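PDB 5A7V: putative glycosidase ph117-related, which probably acts on beta-mannosides as a GH130-family glycosidase or phosphorylase, and binds mannose in a pocket of its beta-rich fold. Local coordinates for residues 79-93 and 145-159. Residues are numbered along the deposited sequence; the frame is centred on the assembly and turned at random.
Sequences PAATLHDGKIVVLYR and EDPRIAVTAEGLYVM. With MAN (alpha-D-mannopyranose), chain D; BMA (beta-D-mannopyranose), chain C; MAN (alpha-D-mannopyranose), chain E.
Arg93 reaches across to Glu145 and Asp146 with its chain fully extended. CG lies anti to the backbone N (chi1 -179°). Glu145 runs alongside, pointing the same way. Its CG sits over the guanidinium centre and its carboxylate is stacked, the planes 16° apart. Glu145 OE2 lies well out of the guanidinium plane, 3.5 Å from Arg93 NH2, so they pair by charge alone. Asp146 meets the edge instead: Arg93 NH1 gives a hydrogen bond to Asp146 OD1 (2.9 Å), approaching from above the carboxylate plane. Asn78 also bonds to that oxygen. At a mannose modelled as both anomers, Arg93 NH1 bonds O3 and NH2 bonds O4. Glu145 OE2 is 2.6 Å from BMA O4, and Asp146 OD2 faces O3 of a second mannose. The three residues thus line the sugar sites.

Next comes an apolar patch. Ala80 CB sits 3.8 Å from Pro147 CG and 3.7 Å from Ile149 CD1. The Leu91 and Ile149 side chains cross at about a right angle, and Leu91 CD2 also meets Met159 CE. Separately, a water bridges Thr82 OG1 and Ile149 O.

At the far end, Tyr157 OH donates to Leu83 O (2.7 Å), in the carbonyl plane on a lone pair. Tyr157 OH in turn accepts a bent bond from His84 ND1 (3.0 Å). The rings stand at 76°.

Strands 75-84 and 143-151 run nearly parallel here, as innermost strands of neighbouring blades in the five-bladed GH130 beta-propeller. Strand 107-114 adds Leu109 against Pro147 and Met159; strand 347-355 brings Glu350 against Pro147.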
loop_
_atom_site.group_PDB
_atom_site.type_symbol
_atom_site.label_atom_id
_atom_site.label_comp_id
_atom_site.label_asym_id
_atom_site.label_seq_id
_atom_site.Cartn_x
_atom_site.Cartn_y
_atom_site.Cartn_z
ATOM N N PRO A 79 5.685 -1.715 -1.979
ATOM C CA PRO A 79 5.459 -2.185 -3.354
ATOM C C PRO A 79 3.999 -2.230 -3.764
ATOM O O PRO A 79 3.103 -2.466 -2.948
ATOM C CB PRO A 79 5.983 -3.623 -3.284
ATOM C CG PRO A 79 5.582 -4.061 -1.915
ATOM C CD PRO A 79 5.737 -2.858 -1.055
ATOM N N ALA A 80 3.747 -2.035 -5.069
ATOM C CA ALA A 80 2.472 -2.430 -5.690
ATOM C C ALA A 80 2.628 -3.849 -6.209
ATOM O O ALA A 80 3.743 -4.288 -6.507
ATOM C CB ALA A 80 2.156 -1.512 -6.854
ATOM N N ALA A 81 1.505 -4.537 -6.407
ATOM C CA ALA A 81 1.518 -5.867 -6.966
ATOM C C ALA A 81 0.278 -6.060 -7.795
ATOM O O ALA A 81 -0.796 -5.601 -7.438
ATOM C CB ALA A 81 1.651 -6.945 -5.913
ATOM N N THR A 82 0.437 -6.776 -8.902
ATOM C CA THR A 82 -0.696 -7.085 -9.793
ATOM C C THR A 82 -0.437 -8.380 -10.546
ATOM O O THR A 82 0.620 -8.984 -10.432
ATOM C CB THR A 82 -1.041 -5.859 -10.680
ATOM O OG1 THR A 82 -2.352 -5.974 -11.272
ATOM C CG2 THR A 82 -0.009 -5.633 -11.755
ATOM N N LEU A 83 -1.410 -8.738 -11.391
ATOM C CA LEU A 83 -1.346 -9.875 -12.304
ATOM C C LEU A 83 -1.204 -9.343 -13.721
ATOM O O LEU A 83 -1.978 -8.466 -14.134
ATOM C CB LEU A 83 -2.626 -10.686 -12.169
ATOM C CG LEU A 83 -2.811 -11.882 -13.067
ATOM C CD1 LEU A 83 -1.815 -12.963 -12.718
ATOM C CD2 LEU A 83 -4.242 -12.385 -13.020
ATOM N N HIS A 84 -0.246 -9.904 -14.459
ATOM C CA HIS A 84 -0.092 -9.560 -15.887
ATOM C C HIS A 84 0.476 -10.742 -16.635
ATOM O O HIS A 84 1.484 -11.324 -16.250
ATOM C CB HIS A 84 0.857 -8.352 -16.038
ATOM C CG HIS A 84 1.037 -7.886 -17.454
ATOM N ND1 HIS A 84 0.005 -7.406 -18.228
ATOM C CD2 HIS A 84 2.151 -7.801 -18.213
ATOM C CE1 HIS A 84 0.473 -7.089 -19.430
ATOM N NE2 HIS A 84 1.779 -7.301 -19.446
ATOM N N ASP A 85 -0.213 -11.094 -17.717
ATOM C CA ASP A 85 0.249 -12.164 -18.620
ATOM C C ASP A 85 0.594 -13.460 -17.808
ATOM O O ASP A 85 1.598 -14.137 -18.051
ATOM C CB ASP A 85 1.451 -11.635 -19.418
ATOM C CG ASP A 85 1.051 -10.606 -20.507
ATOM O OD1 ASP A 85 -0.158 -10.320 -20.699
ATOM O OD2 ASP A 85 1.969 -10.073 -21.182
ATOM N N GLY A 86 -0.248 -13.776 -16.822
ATOM C CA GLY A 86 -0.120 -15.051 -16.131
ATOM C C GLY A 86 0.943 -15.056 -15.018
ATOM O O GLY A 86 1.230 -16.144 -14.490
ATOM N N LYS A 87 1.536 -13.901 -14.720
ATOM C CA LYS A 87 2.560 -13.792 -13.685
ATOM C C LYS A 87 2.207 -12.721 -12.679
ATOM O O LYS A 87 1.462 -11.775 -12.972
ATOM C CB LYS A 87 3.906 -13.468 -14.330
ATOM C CG LYS A 87 4.383 -14.558 -15.315
ATOM C CD LYS A 87 5.858 -14.488 -15.596
ATOM C CE LYS A 87 6.318 -15.511 -16.633
ATOM N NZ LYS A 87 7.768 -15.270 -16.877
ATOM N N ILE A 88 2.814 -12.838 -11.489
ATOM C CA ILE A 88 2.794 -11.748 -10.517
ATOM C C ILE A 88 3.838 -10.723 -10.935
ATOM O O ILE A 88 4.978 -11.088 -11.240
ATOM C CB ILE A 88 3.074 -12.287 -9.090
ATOM C CG1 ILE A 88 1.852 -13.046 -8.549
ATOM C CG2 ILE A 88 3.465 -11.148 -8.134
ATOM C CD1 ILE A 88 2.105 -13.911 -7.331
ATOM N N VAL A 89 3.436 -9.456 -10.950
ATOM C CA VAL A 89 4.304 -8.332 -11.230
ATOM C C VAL A 89 4.303 -7.417 -10.013
ATOM O O VAL A 89 3.234 -7.027 -9.521
ATOM C CB VAL A 89 3.909 -7.577 -12.501
ATOM C CG1 VAL A 89 4.832 -6.393 -12.769
ATOM C CG2 VAL A 89 3.962 -8.540 -13.672
ATOM N N VAL A 90 5.501 -7.063 -9.557
ATOM C CA VAL A 90 5.673 -6.127 -8.475
ATOM C C VAL A 90 6.374 -4.874 -9.000
ATOM O O VAL A 90 7.395 -4.966 -9.725
ATOM C CB VAL A 90 6.485 -6.775 -7.322
ATOM C CG1 VAL A 90 7.025 -5.746 -6.323
ATOM C CG2 VAL A 90 5.646 -7.809 -6.623
ATOM N N LEU A 91 5.850 -3.708 -8.621
ATOM C CA LEU A 91 6.529 -2.415 -8.804
ATOM C C LEU A 91 6.949 -1.935 -7.414
ATOM O O LEU A 91 6.099 -1.632 -6.588
ATOM C CB LEU A 91 5.679 -1.380 -9.532
ATOM C CG LEU A 91 5.726 -1.415 -11.080
ATOM C CD1 LEU A 91 5.097 -2.692 -11.625
ATOM C CD2 LEU A 91 5.165 -0.163 -11.697
ATOM N N TYR A 92 8.251 -1.932 -7.187
ATOM C CA TYR A 92 8.797 -1.647 -5.849
ATOM C C TYR A 92 9.337 -0.226 -5.764
ATOM O O TYR A 92 9.981 0.284 -6.695
ATOM C CB TYR A 92 9.853 -2.664 -5.403
ATOM C CG TYR A 92 11.029 -2.905 -6.361
ATOM C CD1 TYR A 92 10.955 -3.864 -7.401
ATOM C CD2 TYR A 92 12.221 -2.193 -6.248
ATOM C CE1 TYR A 92 12.031 -4.106 -8.219
ATOM C CE2 TYR A 92 13.304 -2.459 -7.063
ATOM C CZ TYR A 92 13.218 -3.429 -8.030
ATOM O OH TYR A 92 14.290 -3.693 -8.868
ATOM N N ARG A 93 9.098 0.422 -4.617
ATOM C CA ARG A 93 9.692 1.729 -4.350
ATOM C C ARG A 93 11.198 1.546 -4.123
ATOM O O ARG A 93 11.574 0.852 -3.192
ATOM C CB ARG A 93 9.036 2.365 -3.126
ATOM C CG ARG A 93 9.574 3.739 -2.801
ATOM C CD ARG A 93 8.972 4.350 -1.543
ATOM N NE ARG A 93 9.581 5.596 -1.201
ATOM C CZ ARG A 93 9.243 6.350 -0.148
ATOM N NH1 ARG A 93 8.156 6.070 0.587
ATOM N NH2 ARG A 93 10.015 7.377 0.198
ATOM N N GLU A 145 6.398 7.687 -5.136
ATOM C CA GLU A 145 6.466 6.808 -3.962
ATOM C C GLU A 145 5.232 5.927 -3.820
ATOM O O GLU A 145 4.121 6.302 -4.247
ATOM C CB GLU A 145 6.540 7.620 -2.658
ATOM C CG GLU A 145 7.603 8.682 -2.644
ATOM C CD GLU A 145 7.563 9.589 -1.437
ATOM O OE1 GLU A 145 6.482 9.721 -0.790
ATOM O OE2 GLU A 145 8.602 10.280 -1.160
ATOM N N ASP A 146 5.394 4.774 -3.205
ATOM C CA ASP A 146 4.286 4.048 -2.579
ATOM C C ASP A 146 3.107 3.739 -3.523
ATOM O O ASP A 146 1.956 4.114 -3.279
ATOM C CB ASP A 146 3.773 4.761 -1.326
ATOM C CG ASP A 146 4.812 4.988 -0.220
ATOM O OD1 ASP A 146 5.924 4.469 -0.316
ATOM O OD2 ASP A 146 4.404 5.696 0.738
ATOM N N PRO A 147 3.414 3.015 -4.610
ATOM C CA PRO A 147 2.357 2.717 -5.597
ATOM C C PRO A 147 1.373 1.680 -5.106
ATOM O O PRO A 147 1.724 0.748 -4.384
ATOM C CB PRO A 147 3.149 2.175 -6.806
ATOM C CG PRO A 147 4.325 1.478 -6.136
ATOM C CD PRO A 147 4.694 2.399 -4.979
ATOM N N ARG A 148 0.120 1.810 -5.556
ATOM C CA ARG A 148 -0.850 0.734 -5.470
ATOM C C ARG A 148 -1.428 0.565 -6.886
ATOM O O ARG A 148 -1.667 1.572 -7.556
ATOM C CB ARG A 148 -2.014 1.023 -4.538
ATOM C CG ARG A 148 -1.663 0.874 -3.073
ATOM C CD ARG A 148 -1.452 2.115 -2.431
ATOM N NE ARG A 148 -1.417 2.094 -0.953
ATOM C CZ ARG A 148 -0.585 2.871 -0.310
ATOM N NH1 ARG A 148 0.271 3.611 -0.923
ATOM N NH2 ARG A 148 -0.561 2.828 1.015
ATOM N N ILE A 149 -1.617 -0.693 -7.303
ATOM C CA ILE A 149 -2.099 -0.945 -8.693
ATOM C C ILE A 149 -3.327 -1.849 -8.644
ATOM O O ILE A 149 -3.367 -2.862 -7.941
ATOM C CB ILE A 149 -1.020 -1.578 -9.578
ATOM C CG1 ILE A 149 0.114 -0.560 -9.799
ATOM C CG2 ILE A 149 -1.595 -2.035 -10.921
ATOM C CD1 ILE A 149 1.393 -1.076 -10.433
ATOM N N ALA A 150 -4.343 -1.437 -9.424
ATOM C CA ALA A 150 -5.535 -2.241 -9.697
ATOM C C ALA A 150 -5.781 -2.188 -11.203
ATOM O O ALA A 150 -5.159 -1.368 -11.877
ATOM C CB ALA A 150 -6.726 -1.728 -8.916
ATOM N N VAL A 151 -6.639 -3.076 -11.714
ATOM C CA VAL A 151 -6.854 -3.130 -13.176
ATOM C C VAL A 151 -8.342 -3.183 -13.479
ATOM O O VAL A 151 -9.103 -3.868 -12.803
ATOM C CB VAL A 151 -6.093 -4.319 -13.784
ATOM C CG1 VAL A 151 -6.625 -5.692 -13.376
ATOM C CG2 VAL A 151 -5.984 -4.229 -15.312
ATOM N N THR A 152 -8.739 -2.480 -14.536
ATOM C CA THR A 152 -10.133 -2.591 -14.960
ATOM C C THR A 152 -10.379 -3.931 -15.646
ATOM O O THR A 152 -9.440 -4.564 -16.167
ATOM C CB THR A 152 -10.540 -1.454 -15.884
ATOM O OG1 THR A 152 -9.891 -1.597 -17.157
ATOM C CG2 THR A 152 -10.311 -0.078 -15.301
ATOM N N ALA A 153 -11.653 -4.312 -15.743
ATOM C CA ALA A 153 -12.017 -5.510 -16.507
ATOM C C ALA A 153 -11.645 -5.424 -17.999
ATOM O O ALA A 153 -11.492 -6.431 -18.652
ATOM C CB ALA A 153 -13.492 -5.782 -16.363
ATOM N N GLU A 154 -11.480 -4.210 -18.496
ATOM C CA GLU A 154 -11.096 -3.960 -19.875
ATOM C C GLU A 154 -9.557 -3.881 -20.063
ATOM O O GLU A 154 -9.079 -3.689 -21.165
ATOM C CB GLU A 154 -11.802 -2.676 -20.366
ATOM C CG GLU A 154 -13.383 -2.700 -20.254
ATOM C CD GLU A 154 -14.037 -2.585 -18.813
ATOM O OE1 GLU A 154 -13.550 -1.854 -17.868
ATOM O OE2 GLU A 154 -15.145 -3.230 -18.668
ATOM N N GLY A 155 -8.785 -3.997 -18.960
ATOM C CA GLY A 155 -7.333 -4.166 -19.047
ATOM C C GLY A 155 -6.489 -2.914 -18.824
ATOM O O GLY A 155 -5.320 -2.915 -19.155
ATOM N N LEU A 156 -7.083 -1.857 -18.292
ATOM C CA LEU A 156 -6.333 -0.637 -17.963
ATOM C C LEU A 156 -5.836 -0.713 -16.505
ATOM O O LEU A 156 -6.651 -0.809 -15.596
ATOM C CB LEU A 156 -7.175 0.603 -18.168
ATOM C CG LEU A 156 -6.470 1.930 -17.961
ATOM C CD1 LEU A 156 -5.412 2.138 -19.024
ATOM C CD2 LEU A 156 -7.441 3.103 -17.884
ATOM N N TYR A 157 -4.513 -0.727 -16.334
ATOM C CA TYR A 157 -3.925 -0.620 -14.992
ATOM C C TYR A 157 -3.979 0.821 -14.545
ATOM O O TYR A 157 -3.567 1.760 -15.259
ATOM C CB TYR A 157 -2.488 -1.145 -15.011
ATOM C CG TYR A 157 -2.391 -2.607 -15.329
ATOM C CD1 TYR A 157 -2.540 -3.584 -14.342
ATOM C CD2 TYR A 157 -2.118 -3.059 -16.630
ATOM C CE1 TYR A 157 -2.432 -4.936 -14.607
ATOM C CE2 TYR A 157 -2.055 -4.426 -16.898
ATOM C CZ TYR A 157 -2.214 -5.362 -15.896
ATOM O OH TYR A 157 -2.139 -6.717 -16.219
ATOM N N VAL A 158 -4.417 0.983 -13.277
ATOM C CA VAL A 158 -4.556 2.260 -12.641
ATOM C C VAL A 158 -3.664 2.239 -11.375
ATOM O O VAL A 158 -3.881 1.410 -10.476
ATOM C CB VAL A 158 -6.008 2.588 -12.260
ATOM C CG1 VAL A 158 -6.133 3.976 -11.647
ATOM C CG2 VAL A 158 -6.892 2.495 -13.498
ATOM N N MET A 159 -2.677 3.147 -11.369
ATOM C CA MET A 159 -1.699 3.291 -10.255
ATOM C C MET A 159 -2.030 4.541 -9.476
ATOM O O MET A 159 -2.111 5.648 -10.047
ATOM C CB MET A 159 -0.279 3.492 -10.778
ATOM C CG MET A 159 0.781 3.664 -9.686
ATOM S SD MET A 159 2.330 4.390 -10.206
ATOM C CE MET A 159 2.922 3.088 -11.284
HETATM C C1 MAN D . 7.195 10.734 4.803
HETATM C C2 MAN D . 7.162 9.282 4.585
HETATM C C3 MAN D . 8.222 9.040 3.534
HETATM C C4 MAN D . 8.071 9.889 2.278
HETATM C C5 MAN D . 7.825 11.347 2.620
HETATM C C6 MAN D . 7.201 12.119 1.477
HETATM O O1 MAN D . 8.275 11.247 5.486
HETATM O O2 MAN D . 5.932 8.824 4.038
HETATM O O3 MAN D . 8.270 7.675 3.094
HETATM O O4 MAN D . 9.272 9.807 1.488
HETATM O O5 MAN D . 6.921 11.492 3.698
HETATM O O6 MAN D . 5.950 11.569 1.048
HETATM C C1 BMA C . 7.232 10.596 4.910
HETATM C C2 BMA C . 7.468 9.140 4.494
HETATM C C3 BMA C . 8.492 9.108 3.382
HETATM C C4 BMA C . 8.064 10.020 2.249
HETATM C C5 BMA C . 7.619 11.394 2.763
HETATM C C6 BMA C . 7.030 12.269 1.672
HETATM O O1 BMA C . 6.333 10.795 5.989
HETATM O O2 BMA C . 6.256 8.557 3.994
HETATM O O3 BMA C . 8.757 7.742 2.884
HETATM O O4 BMA C . 9.190 10.159 1.368
HETATM O O5 BMA C . 6.637 11.311 3.822
HETATM O O6 BMA C . 5.896 11.675 1.032
HETATM C C1 MAN E . 4.197 6.911 5.830
HETATM C C2 MAN E . 3.901 5.877 4.721
HETATM C C3 MAN E . 5.124 5.247 4.026
HETATM C C4 MAN E . 6.218 4.879 5.044
HETATM C C5 MAN E . 5.840 5.249 6.490
HETATM C C6 MAN E . 7.005 5.030 7.482
HETATM O O1 MAN E . 3.051 7.033 6.836
HETATM O O2 MAN E . 3.107 6.575 3.752
HETATM O O3 MAN E . 5.719 6.113 3.078
HETATM O O4 MAN E . 6.458 3.496 4.878
HETATM O O5 MAN E . 5.464 6.662 6.478
HETATM O O6 MAN E . 8.095 5.894 7.134
HETATM O O HOH W 1 -0.905 -2.628 -5.187
HETATM O O HOH W 2 -3.949 -5.383 -9.081
#